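Local atomic coordinates of endo-alpha-(1->5)-L-arabinanase (Bacillus licheniformis, PDB entry 6B7K), a protein that probably cleaves internal alpha-(1->5)-L-arabinofuranosidic linkages in arabinan, as a calcium-binding glycoside hydrolase of family 43. Residues D18-D23 and T38-G43; V46-D51 and S56-I61; A190-N195 and D210-G215; S25-G30 and Y34-G39; L126-T131 and F136-P141. All blocks are in the same frame, centred on the assembly; numbering follows the deposited sequence.

Contact 1 of 5, residues D18-D23 and T38-G43; sequences DNFIHD and TGLGTG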
# COMPACT_ATOMS: atom_id res chain seq x y z
N ASP A 18 9.14 0.74 19.30
CA ASP A 18 9.76 0.44 18.01
C ASP A 18 8.73 0.69 16.89
O ASP A 18 8.26 -0.23 16.22
CB ASP A 18 10.29 -0.98 17.99
CG ASP A 18 11.23 -1.25 16.84
OD1 ASP A 18 11.43 -0.35 16.00
OD2 ASP A 18 11.78 -2.37 16.77
N ASN A 19 8.40 1.97 16.71
CA ASN A 19 7.34 2.39 15.81
C ASN A 19 7.87 2.87 14.46
O ASN A 19 7.16 3.58 13.74
CB ASN A 19 6.50 3.48 16.47
CG ASN A 19 7.32 4.71 16.83
OD1 ASN A 19 8.53 4.63 17.04
ND2 ASN A 19 6.65 5.86 16.92
N PHE A 20 9.11 2.51 14.11
CA PHE A 20 9.63 2.86 12.79
C PHE A 20 8.99 1.97 11.73
O PHE A 20 8.90 0.75 11.90
CB PHE A 20 11.15 2.70 12.76
CG PHE A 20 11.73 2.70 11.37
CD1 PHE A 20 12.01 3.89 10.73
CD2 PHE A 20 11.98 1.51 10.70
CE1 PHE A 20 12.54 3.90 9.45
CE2 PHE A 20 12.51 1.52 9.42
CZ PHE A 20 12.79 2.72 8.79
N ILE A 21 8.56 2.59 10.63
CA ILE A 21 7.94 1.86 9.54
C ILE A 21 8.05 2.70 8.28
O ILE A 21 8.28 3.91 8.34
CB ILE A 21 6.46 1.52 9.86
CG1 ILE A 21 6.00 0.32 9.03
CG2 ILE A 21 5.57 2.72 9.59
CD1 ILE A 21 6.83 -0.92 9.24
N HIS A 22 7.90 2.06 7.13
CA HIS A 22 7.82 2.75 5.85
C HIS A 22 6.99 1.91 4.91
O HIS A 22 7.23 0.71 4.77
CB HIS A 22 9.21 3.01 5.27
CG HIS A 22 9.25 4.17 4.32
ND1 HIS A 22 9.21 4.02 2.95
CD2 HIS A 22 9.33 5.50 4.55
CE1 HIS A 22 9.27 5.21 2.38
NE2 HIS A 22 9.33 6.13 3.33
N ASP A 23 6.00 2.54 4.27
CA ASP A 23 5.04 1.87 3.40
C ASP A 23 4.29 0.78 4.17
O ASP A 23 4.41 -0.40 3.84
CB ASP A 23 5.74 1.28 2.18
CG ASP A 23 6.65 2.28 1.49
OD1 ASP A 23 6.18 3.41 1.19
OD2 ASP A 23 7.83 1.95 1.25
N THR A 38 8.10 -1.93 4.52
CA THR A 38 9.33 -2.10 3.75
C THR A 38 10.44 -2.58 4.67
O THR A 38 10.62 -2.07 5.77
CB THR A 38 9.71 -0.78 3.08
OG1 THR A 38 8.72 -0.44 2.10
CG2 THR A 38 11.06 -0.90 2.39
N GLY A 39 11.20 -3.57 4.20
CA GLY A 39 12.16 -4.23 5.07
C GLY A 39 13.25 -3.29 5.53
O GLY A 39 13.66 -2.36 4.83
N LEU A 40 13.71 -3.53 6.76
CA LEU A 40 14.85 -2.83 7.33
C LEU A 40 16.06 -3.75 7.19
O LEU A 40 16.23 -4.69 7.97
CB LEU A 40 14.59 -2.46 8.79
CG LEU A 40 15.75 -1.82 9.57
CD1 LEU A 40 16.20 -0.53 8.90
CD2 LEU A 40 15.35 -1.58 11.01
N GLY A 41 16.89 -3.48 6.18
CA GLY A 41 18.04 -4.31 5.89
C GLY A 41 17.79 -5.26 4.75
O GLY A 41 18.20 -5.00 3.62
N THR A 42 17.10 -6.37 5.04
CA THR A 42 16.74 -7.35 4.02
C THR A 42 15.31 -7.80 4.27
O THR A 42 14.83 -7.79 5.40
CB THR A 42 17.67 -8.56 4.02
OG1 THR A 42 19.02 -8.12 4.24
CG2 THR A 42 17.60 -9.28 2.66
N GLY A 43 14.63 -8.14 3.18
CA GLY A 43 13.28 -8.68 3.28
C GLY A 43 12.20 -7.67 3.59
O GLY A 43 12.19 -6.57 3.03
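The side chain of Thr-38 lies obliquely across that of Asp-23, hydroxyl against carboxylate. Thr-38 OG1 donates to Asp-23 OD2 over 2.7 Å, and OD2 receives it on its anti lone pair, the one turned away from OD1. The torsion of Thr-38 (chi1 -66°) puts OG1 anti to the carbonyl carbon and beside its own backbone N. Both OG1 and this amide bond to segment 18-23. Thr-38 N gives a nearly straight bond to His-22 O, at 2.8 Å and 165°. OG1 is also used as an acceptor, by the backbone N of Ala-82. Asp-23 OD2 has a second donor within its own segment, His-22 ND1 at 3.0 Å, but that bond is weak and bent. The other imidazole nitrogen, His-22 NE2, is bonded to the hydroxyl of Tyr-276.

Further along the two loops the contact is apolar and thin. The ring of Phe-20 meets a methyl of Leu-40, with CE2 to CD1 at 4.3 Å. Leu-40 lies on the exposed side.

With an alanine at Asp-23, the Thr-38 hydroxyl would probably lose its strong acceptor, keeping at most the weak bond to His-22 O, and His-22 ND1 would lose a weak partner.

Asp-23 is the predicted proton acceptor of the active site and is predicted to bind substrate. Its side chain lies about 3 Å, between nearest atoms, from that of His-262, probably important for substrate recognition. The chemistry implies that Thr-38 acts as a second-shell residue, fixing one carboxylate oxygen of the probable general base by a hydroxyl that is itself held by Ala-82.

Contact 2 of 5, residues V46-D51 and S56-I61; sequences VIKSTD and SAAPSI
Val-46, Lys-48 and Ser-56 have the most surface buried where these two antiparallel strands meet. Val-46 spreads its two methyls over different partners. CG1, anti to the backbone N (chi1 178°), rests on Ala-58 CB at 3.6 Å. CG2 reaches further along the neighbouring strand to Ile-61 CG1 at 3.9 Å, where the two side chains meet at a slant. The same face is continued by Phe-36, which touches both Val-46 and Ile-61.

Lys-48 and Ser-56 form an antiparallel hydrogen-bonded pair. Lys-48 N binds Ser-56 O at 2.9 Å and 164°, and Ser-56 N returns the bond to Lys-48 O. Their side chains leave the sheet on the same face as Val-46 and Ala-58. The aliphatic part of the lysine runs beside the serine, with Lys-48 CG 3.3 Å from Ser-56 OG.

Between these pairs, Ile-47 faces Ala-57 as a non-hydrogen-bonded pair. Ile-47 O is turned away to strand 32-38. The bond from Ala-58 N to Val-46 O is weak. The strands are strongly twisted against each other, their directions 133° apart.

The strands 44-49 and 54-61 make a beta hairpin. With strands 25-29 and 32-38 they form a twisted antiparallel blade, as in the five-bladed beta-propeller of family 43.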
# COMPACT_ATOMS: atom_id res chain seq x y z
N VAL A 46 8.28 -6.35 9.93
CA VAL A 46 7.05 -6.63 10.64
C VAL A 46 7.21 -6.17 12.08
O VAL A 46 8.23 -6.46 12.72
CB VAL A 46 6.68 -8.13 10.60
CG1 VAL A 46 5.42 -8.38 11.40
CG2 VAL A 46 6.51 -8.59 9.17
N ILE A 47 6.22 -5.43 12.59
CA ILE A 47 6.17 -5.04 13.98
C ILE A 47 4.79 -5.37 14.53
O ILE A 47 3.79 -5.31 13.82
CB ILE A 47 6.52 -3.55 14.19
CG1 ILE A 47 5.65 -2.65 13.30
CG2 ILE A 47 7.99 -3.31 13.89
CD1 ILE A 47 5.99 -1.18 13.43
N LYS A 48 4.75 -5.72 15.81
CA LYS A 48 3.55 -6.23 16.46
C LYS A 48 3.14 -5.31 17.60
O LYS A 48 3.93 -4.50 18.09
CB LYS A 48 3.78 -7.65 16.99
CG LYS A 48 5.01 -7.78 17.88
CD LYS A 48 5.35 -9.23 18.19
CE LYS A 48 4.26 -9.90 18.99
NZ LYS A 48 4.68 -11.26 19.45
N SER A 49 1.88 -5.45 18.03
CA SER A 49 1.35 -4.63 19.11
C SER A 49 0.16 -5.34 19.74
O SER A 49 -0.67 -5.93 19.04
CB SER A 49 0.93 -3.25 18.60
OG SER A 49 0.38 -2.48 19.66
N THR A 50 0.07 -5.26 21.07
CA THR A 50 -1.05 -5.81 21.82
C THR A 50 -2.17 -4.80 22.01
O THR A 50 -3.35 -5.18 22.01
CB THR A 50 -0.57 -6.31 23.18
OG1 THR A 50 0.41 -7.35 23.00
CG2 THR A 50 -1.73 -6.87 24.01
N ASP A 51 -1.83 -3.51 22.15
CA ASP A 51 -2.82 -2.47 22.41
C ASP A 51 -3.03 -1.52 21.23
O ASP A 51 -3.98 -0.73 21.27
CB ASP A 51 -2.41 -1.66 23.65
CG ASP A 51 -0.98 -1.15 23.58
OD1 ASP A 51 -0.36 -1.22 22.49
OD2 ASP A 51 -0.46 -0.69 24.62
N SER A 56 6.57 -3.43 18.84
CA SER A 56 7.84 -4.10 19.05
C SER A 56 8.21 -4.87 17.79
O SER A 56 7.34 -5.21 16.98
CB SER A 56 7.80 -5.04 20.26
OG SER A 56 6.92 -6.12 20.02
N ALA A 57 9.50 -5.14 17.64
CA ALA A 57 9.98 -5.81 16.44
C ALA A 57 9.46 -7.24 16.37
O ALA A 57 9.19 -7.88 17.38
CB ALA A 57 11.51 -5.80 16.40
N ALA A 58 9.32 -7.73 15.14
CA ALA A 58 8.85 -9.07 14.85
C ALA A 58 9.73 -9.68 13.78
O ALA A 58 10.42 -8.96 13.06
CB ALA A 58 7.38 -9.06 14.39
N PRO A 59 9.75 -11.01 13.66
CA PRO A 59 10.61 -11.64 12.65
C PRO A 59 10.32 -11.11 11.26
O PRO A 59 9.16 -10.99 10.85
CB PRO A 59 10.28 -13.13 12.78
CG PRO A 59 9.82 -13.29 14.18
CD PRO A 59 9.11 -12.01 14.53
N SER A 60 11.38 -10.79 10.53
CA SER A 60 11.24 -10.25 9.19
C SER A 60 10.89 -11.35 8.19
O SER A 60 11.25 -12.51 8.37
CB SER A 60 12.54 -9.55 8.76
OG SER A 60 12.89 -8.54 9.69
N ILE A 61 10.17 -10.96 7.14
CA ILE A 61 9.83 -11.88 6.06
C ILE A 61 10.98 -11.88 5.06
O ILE A 61 11.58 -10.84 4.79
CB ILE A 61 8.50 -11.49 5.40
CG1 ILE A 61 7.44 -11.21 6.46
CG2 ILE A 61 8.03 -12.59 4.46
CD1 ILE A 61 7.13 -12.40 7.34

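Contact 3 of 5, residues A190-N195 and D210-G215; sequences AVEAPN and DSCCKG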
# COMPACT_ATOMS: atom_id res chain seq x y z
N ALA A 190 3.13 11.96 -10.24
CA ALA A 190 3.47 11.77 -8.83
C ALA A 190 2.32 11.17 -8.04
O ALA A 190 1.75 11.83 -7.17
CB ALA A 190 3.90 13.10 -8.22
N VAL A 191 1.99 9.91 -8.32
CA VAL A 191 0.94 9.20 -7.61
C VAL A 191 1.37 7.74 -7.48
O VAL A 191 1.86 7.14 -8.44
CB VAL A 191 -0.42 9.31 -8.32
CG1 VAL A 191 -0.30 8.95 -9.79
CG2 VAL A 191 -1.46 8.45 -7.64
N GLU A 192 1.21 7.18 -6.28
CA GLU A 192 1.62 5.81 -6.02
C GLU A 192 0.86 5.31 -4.79
O GLU A 192 -0.03 6.00 -4.28
CB GLU A 192 3.14 5.71 -5.82
CG GLU A 192 3.68 6.51 -4.64
CD GLU A 192 5.20 6.53 -4.59
OE1 GLU A 192 5.84 5.90 -5.46
OE2 GLU A 192 5.75 7.18 -3.67
N ALA A 193 1.21 4.12 -4.33
CA ALA A 193 0.68 3.54 -3.10
C ALA A 193 -0.85 3.49 -3.06
O ALA A 193 -1.46 4.01 -2.12
CB ALA A 193 1.23 4.29 -1.90
N PRO A 194 -1.49 2.85 -4.04
CA PRO A 194 -2.95 2.84 -4.06
C PRO A 194 -3.53 1.77 -3.16
O PRO A 194 -2.95 0.69 -2.97
CB PRO A 194 -3.27 2.55 -5.53
CG PRO A 194 -2.15 1.65 -5.94
CD PRO A 194 -0.93 2.09 -5.17
N ASN A 195 -4.69 2.07 -2.58
CA ASN A 195 -5.47 1.05 -1.88
C ASN A 195 -6.95 1.37 -2.07
O ASN A 195 -7.35 2.53 -1.96
CB ASN A 195 -5.10 0.96 -0.39
CG ASN A 195 -5.48 2.19 0.39
OD1 ASN A 195 -4.69 3.12 0.55
ND2 ASN A 195 -6.70 2.20 0.91
N ASP A 210 2.92 13.01 -4.81
CA ASP A 210 4.20 13.71 -4.76
C ASP A 210 5.32 12.87 -4.16
O ASP A 210 5.26 11.63 -4.17
CB ASP A 210 4.04 15.04 -4.02
CG ASP A 210 2.89 15.88 -4.56
OD1 ASP A 210 2.76 16.00 -5.80
OD2 ASP A 210 2.11 16.42 -3.74
N SER A 211 6.36 13.52 -3.63
CA SER A 211 7.64 12.88 -3.35
C SER A 211 7.70 12.33 -1.93
O SER A 211 7.20 12.94 -0.99
CB SER A 211 8.79 13.88 -3.57
OG SER A 211 10.05 13.25 -3.49
N CYS A 212 8.36 11.18 -1.77
CA CYS A 212 8.22 10.39 -0.55
C CYS A 212 9.47 10.27 0.30
O CYS A 212 9.34 10.15 1.52
CB CYS A 212 7.73 8.97 -0.89
SG CYS A 212 8.70 8.12 -2.15
N CYS A 213 10.67 10.28 -0.28
CA CYS A 213 11.86 9.89 0.47
C CYS A 213 12.75 11.06 0.86
O CYS A 213 13.96 10.89 1.06
CB CYS A 213 12.67 8.87 -0.33
SG CYS A 213 12.38 7.16 0.16
N LYS A 214 12.18 12.26 1.01
CA LYS A 214 12.97 13.43 1.38
C LYS A 214 12.89 13.74 2.88
O LYS A 214 13.36 14.80 3.30
CB LYS A 214 12.53 14.65 0.56
N GLY A 215 12.31 12.85 3.67
CA GLY A 215 12.35 13.02 5.12
C GLY A 215 11.48 14.17 5.58
O GLY A 215 10.32 14.32 5.16
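Ala-190, the residue just before strand 191-199, meets Asp-210 in the loop that follows strand 202-209. These strands belong to one antiparallel blade of the beta-propeller, and the contact lies at its active-site end.

One backbone hydrogen bond crosses the contact. Asp-210 N donates to Ala-190 O at 2.9 Å and 166°, but it stands 43° out of the carbonyl plane and so is not on a lone pair.

The packing is slight. Ala-190 CB lies against the backbone of Asp-210, 3.5 Å from its CA. The carboxylate of Asp-210 bends back past this methyl group. Its OD2 makes a salt bridge with Lys-221.

The polar approach is between Glu-192 and Cys-212. Glu-192 is the predicted proton donor. Its CG stands between the backbone N and the carbonyl carbon (chi1 62°), and the chain is extended beyond it, which carries the carboxylate toward the loop. Ser-157 holds OE1 by a hydrogen bond, and Tyr-220 OH makes a weak one to OE2. Both oxygens thus have a partner, the one at OE2 weak. On the loop side, Glu-192 OE2 lies 3.4 Å from Cys-212 SG.

Contact 4 of 5, residues S25-G30 and Y34-G39; sequences SIIKEG and YTFGTG
The torsions of Ile-27 (CG1 anti to the backbone N, chi1 -170°) set CG2 between N and the carbonyl carbon, facing the neighbouring strand. Tyr-34 and Phe-36 hold their rings anti to their carbonyl carbons (Phe-36 chi1 -71°). All three side chains leave the same face of a beta hairpin, strands 25-29 and 32-38, which forms the inner part of one propeller blade.

Ile-27 CG2 is the meeting point. It rests on Tyr-34 CB at 3.6 Å, and it reaches the edge of the Phe-36 ring, near its plane, with CE1 at 3.8 Å. Ile-85 covers Ile-27 and Phe-36 from strand 81-87.

Ile-26 and Thr-35 pair on the other face, without hydrogen bonds between them. There Ile-26 CD1 leans over to Thr-35 OG1, and Trp-55 packs on both residues.

Four backbone bonds hold the strands. Ser-25 and Phe-36 exchange two, and so do Ile-27 and Tyr-34. Tyr-34 N to Ile-27 O is almost straight at the hydrogen (178°).

The open end of the hairpin reaches the calcium site. Ser-25 OG bonds Asp-264, a calcium ligand, and makes a weak bond to Asp-84, another. At the turn end Glu-29 binds the backbone N of Ile-116 through OE1, while its CB lies 4.2 Å from Tyr-34 CE2, at the ring's edge.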
# COMPACT_ATOMS: atom_id res chain seq x y z
N SER A 25 1.22 -1.60 5.98
CA SER A 25 -0.07 -2.22 5.73
C SER A 25 -0.47 -2.96 6.99
O SER A 25 0.26 -3.84 7.45
CB SER A 25 -0.03 -3.17 4.53
OG SER A 25 -1.31 -3.71 4.24
N ILE A 26 -1.63 -2.61 7.56
CA ILE A 26 -2.04 -3.10 8.86
C ILE A 26 -2.92 -4.33 8.70
O ILE A 26 -3.69 -4.46 7.74
CB ILE A 26 -2.76 -2.01 9.68
CG1 ILE A 26 -3.00 -2.46 11.12
CG2 ILE A 26 -4.07 -1.63 9.02
CD1 ILE A 26 -1.74 -2.78 11.89
N ILE A 27 -2.78 -5.26 9.65
CA ILE A 27 -3.64 -6.43 9.79
C ILE A 27 -3.72 -6.73 11.28
O ILE A 27 -3.02 -6.12 12.09
CB ILE A 27 -3.10 -7.64 8.98
CG1 ILE A 27 -4.12 -8.79 8.91
CG2 ILE A 27 -1.77 -8.11 9.55
CD1 ILE A 27 -5.47 -8.40 8.36
N LYS A 28 -4.58 -7.67 11.66
CA LYS A 28 -4.88 -7.91 13.07
C LYS A 28 -5.38 -9.33 13.21
O LYS A 28 -6.51 -9.62 12.79
CB LYS A 28 -5.90 -6.90 13.57
CG LYS A 28 -6.00 -6.76 15.07
CD LYS A 28 -7.19 -5.89 15.41
CE LYS A 28 -7.37 -5.75 16.91
NZ LYS A 28 -7.32 -7.05 17.62
N GLU A 29 -4.56 -10.21 13.77
CA GLU A 29 -4.90 -11.61 13.98
C GLU A 29 -5.07 -11.84 15.48
O GLU A 29 -4.13 -11.64 16.25
CB GLU A 29 -3.83 -12.53 13.41
CG GLU A 29 -4.03 -14.00 13.73
CD GLU A 29 -2.87 -14.86 13.28
OE1 GLU A 29 -2.74 -15.11 12.06
OE2 GLU A 29 -2.07 -15.29 14.14
N GLY A 30 -6.27 -12.27 15.88
CA GLY A 30 -6.57 -12.32 17.29
C GLY A 30 -6.57 -10.93 17.87
O GLY A 30 -7.10 -9.98 17.28
N TYR A 34 -0.57 -6.43 13.53
CA TYR A 34 0.64 -6.65 12.75
C TYR A 34 0.71 -5.59 11.66
O TYR A 34 -0.21 -5.47 10.84
CB TYR A 34 0.67 -8.05 12.13
CG TYR A 34 0.85 -9.17 13.13
CD1 TYR A 34 2.10 -9.48 13.64
CD2 TYR A 34 -0.24 -9.92 13.56
CE1 TYR A 34 2.27 -10.50 14.56
CE2 TYR A 34 -0.08 -10.94 14.47
CZ TYR A 34 1.18 -11.23 14.97
OH TYR A 34 1.33 -12.25 15.88
N THR A 35 1.80 -4.83 11.64
CA THR A 35 2.08 -3.88 10.58
C THR A 35 3.21 -4.43 9.72
O THR A 35 4.33 -4.62 10.21
CB THR A 35 2.45 -2.50 11.13
OG1 THR A 35 1.34 -1.94 11.82
CG2 THR A 35 2.86 -1.57 10.00
N PHE A 36 2.91 -4.71 8.46
CA PHE A 36 3.92 -5.09 7.48
C PHE A 36 4.44 -3.84 6.79
O PHE A 36 3.66 -2.97 6.40
CB PHE A 36 3.35 -6.07 6.46
CG PHE A 36 3.08 -7.45 7.01
CD1 PHE A 36 2.00 -7.68 7.85
CD2 PHE A 36 3.90 -8.51 6.68
CE1 PHE A 36 1.75 -8.95 8.35
CE2 PHE A 36 3.65 -9.78 7.17
CZ PHE A 36 2.57 -10.00 8.01
N GLY A 37 5.76 -3.75 6.64
CA GLY A 37 6.37 -2.58 6.05
C GLY A 37 7.57 -2.95 5.20
O GLY A 37 7.98 -4.11 5.13
N THR A 38 8.10 -1.93 4.52
CA THR A 38 9.33 -2.10 3.75
C THR A 38 10.44 -2.58 4.67
O THR A 38 10.62 -2.07 5.77
CB THR A 38 9.71 -0.78 3.08
OG1 THR A 38 8.72 -0.44 2.10
CG2 THR A 38 11.06 -0.90 2.39
N GLY A 39 11.20 -3.57 4.20
CA GLY A 39 12.16 -4.23 5.07
C GLY A 39 13.25 -3.29 5.53
O GLY A 39 13.66 -2.36 4.83

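Contact 5 of 5, residues L126-T131 and F136-P141; sequences LVIRST and FNAIDP
Ser-130 and Ala-138 carry the first shell. Ala-138 N donates to Ser-130 OG at 3.1 Å and 167°, a nearly straight bond. The serine torsion (chi1 66°) sets OG between its backbone N and carbonyl carbon, where it faces the loop 136-141. The methyl of Ala-138 turns to the strand as well, 3.5 Å from Ile-128 O, with Ile-128 CG2 a little further off. Phe-136 adds the ring contact. Its CE1 lies 3.5 Å from Ser-130 CB, and the carbonyl oxygen of Arg-129 meets the ring at its edge, near the ring plane.

The next shell fixes these groups. Ser-130 OG is also bonded to Asn-104 O, and Asn-104 ND2 holds Phe-136 O, so Asn-104 bridges strand and loop, with one bond to each. Ala-138 is the centre of an inverse gamma turn, closed by a weak bond from Ile-139 N to Asn-137 O. On the strand, Val-127 and Ile-128 form a classic beta bulge opposite Ile-108.

If an alanine replaced Ser-130, the amide of Ala-138 is likely to be left without its acceptor, and Asn-104 O would lose a bond to the strand.

Residues Asn-137 to Asp-140 are predicted to bind substrate, and Asp-140 probably tunes and orients the proton donor. A hydroxyl that accepts from the loop and bonds to Asn-104 is consistent with a polar anchor for the start of the substrate-binding loop that runs on to Asp-140.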
# COMPACT_ATOMS: atom_id res chain seq x y z
N LEU A 126 5.75 -15.02 -8.90
CA LEU A 126 5.59 -13.70 -9.51
C LEU A 126 4.11 -13.41 -9.77
O LEU A 126 3.35 -14.28 -10.18
CB LEU A 126 6.39 -13.63 -10.82
CG LEU A 126 6.54 -12.31 -11.58
CD1 LEU A 126 5.40 -12.09 -12.56
CD2 LEU A 126 6.66 -11.14 -10.63
N VAL A 127 3.72 -12.16 -9.53
CA VAL A 127 2.35 -11.72 -9.77
C VAL A 127 2.29 -10.96 -11.09
O VAL A 127 1.51 -11.32 -11.98
CB VAL A 127 1.84 -10.84 -8.61
CG1 VAL A 127 0.44 -10.33 -8.90
CG2 VAL A 127 1.88 -11.62 -7.31
N ILE A 128 3.11 -9.93 -11.23
CA ILE A 128 3.16 -9.13 -12.45
C ILE A 128 4.50 -8.41 -12.49
O ILE A 128 5.00 -7.94 -11.47
CB ILE A 128 1.96 -8.15 -12.51
CG1 ILE A 128 2.01 -7.32 -13.79
CG2 ILE A 128 1.94 -7.25 -11.28
CD1 ILE A 128 1.95 -8.14 -15.06
N ARG A 129 5.08 -8.34 -13.69
CA ARG A 129 6.39 -7.74 -13.89
C ARG A 129 6.27 -6.46 -14.71
O ARG A 129 5.33 -6.29 -15.50
CB ARG A 129 7.34 -8.72 -14.59
CG ARG A 129 8.79 -8.24 -14.68
CD ARG A 129 9.69 -9.23 -15.41
NE ARG A 129 9.46 -9.25 -16.85
CZ ARG A 129 8.71 -10.15 -17.48
NH1 ARG A 129 8.12 -11.12 -16.79
NH2 ARG A 129 8.57 -10.09 -18.80
N SER A 130 7.23 -5.56 -14.52
CA SER A 130 7.37 -4.36 -15.33
C SER A 130 8.82 -4.22 -15.77
O SER A 130 9.73 -4.35 -14.94
CB SER A 130 6.92 -3.11 -14.57
OG SER A 130 7.77 -2.83 -13.48
N THR A 131 9.03 -3.97 -17.05
CA THR A 131 10.36 -3.75 -17.61
C THR A 131 10.49 -2.31 -18.09
O THR A 131 9.57 -1.49 -17.96
CB THR A 131 10.64 -4.74 -18.75
OG1 THR A 131 9.61 -4.62 -19.75
CG2 THR A 131 10.68 -6.17 -18.23
N PHE A 136 4.43 1.47 -16.79
CA PHE A 136 3.99 1.44 -15.40
C PHE A 136 5.14 0.93 -14.54
O PHE A 136 6.25 0.70 -15.02
CB PHE A 136 2.73 0.58 -15.24
CG PHE A 136 2.90 -0.83 -15.73
CD1 PHE A 136 3.33 -1.84 -14.88
CD2 PHE A 136 2.63 -1.15 -17.06
CE1 PHE A 136 3.48 -3.13 -15.34
CE2 PHE A 136 2.78 -2.45 -17.52
CZ PHE A 136 3.20 -3.44 -16.66
N ASN A 137 4.86 0.76 -13.25
CA ASN A 137 5.85 0.23 -12.31
C ASN A 137 5.16 -0.76 -11.39
O ASN A 137 4.20 -0.40 -10.69
CB ASN A 137 6.51 1.35 -11.51
CG ASN A 137 7.77 0.90 -10.80
OD1 ASN A 137 8.39 -0.08 -11.20
ND2 ASN A 137 8.16 1.62 -9.75
N ALA A 138 5.63 -2.01 -11.40
CA ALA A 138 5.03 -3.07 -10.60
C ALA A 138 5.58 -3.03 -9.17
O ALA A 138 6.39 -3.86 -8.75
CB ALA A 138 5.27 -4.43 -11.25
N ILE A 139 5.14 -2.02 -8.43
CA ILE A 139 5.36 -1.91 -6.99
C ILE A 139 4.07 -1.40 -6.35
O ILE A 139 3.09 -1.10 -7.03
CB ILE A 139 6.54 -0.99 -6.63
CG1 ILE A 139 6.27 0.45 -7.06
CG2 ILE A 139 7.85 -1.50 -7.23
CD1 ILE A 139 7.27 1.44 -6.50
N ASP A 140 4.10 -1.29 -5.03
CA ASP A 140 2.97 -0.83 -4.23
C ASP A 140 1.68 -1.60 -4.54
O ASP A 140 0.70 -1.01 -4.99
CB ASP A 140 2.76 0.67 -4.41
CG ASP A 140 3.99 1.48 -4.03
OD1 ASP A 140 5.03 0.87 -3.72
OD2 ASP A 140 3.91 2.72 -4.04
N PRO A 141 1.65 -2.90 -4.29
CA PRO A 141 0.44 -3.68 -4.55
C PRO A 141 -0.57 -3.52 -3.42
O PRO A 141 -0.26 -3.07 -2.32
CB PRO A 141 0.95 -5.11 -4.63
CG PRO A 141 2.10 -5.12 -3.68
CD PRO A 141 2.74 -3.75 -3.76

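In the fold
Along the chain, contact 4 opens after contact 1, and the two share Thr-38 and Gly-39. Contacts 2, 5 and 3 follow in that order. Contacts 2 and 4 lie on one sheet, with contact 1 in the loops beside it; centres are 8 to 11 Å apart. Strands 32-38 and 44-49 are neighbours and join contact 4 to contact 2. Contacts 5 and 3 involve two other sheets, and their centres lie 16 Å apart. They touch where Asp-140 meets Ala-193 and Glu-192. Contacts 2 and 3 are about 17 Å apart between nearest atoms. The predicted catalytic residues Asp-23, Asp-140 and Glu-192 lie on or just before strands of three blades and converge near the calcium-containing centre.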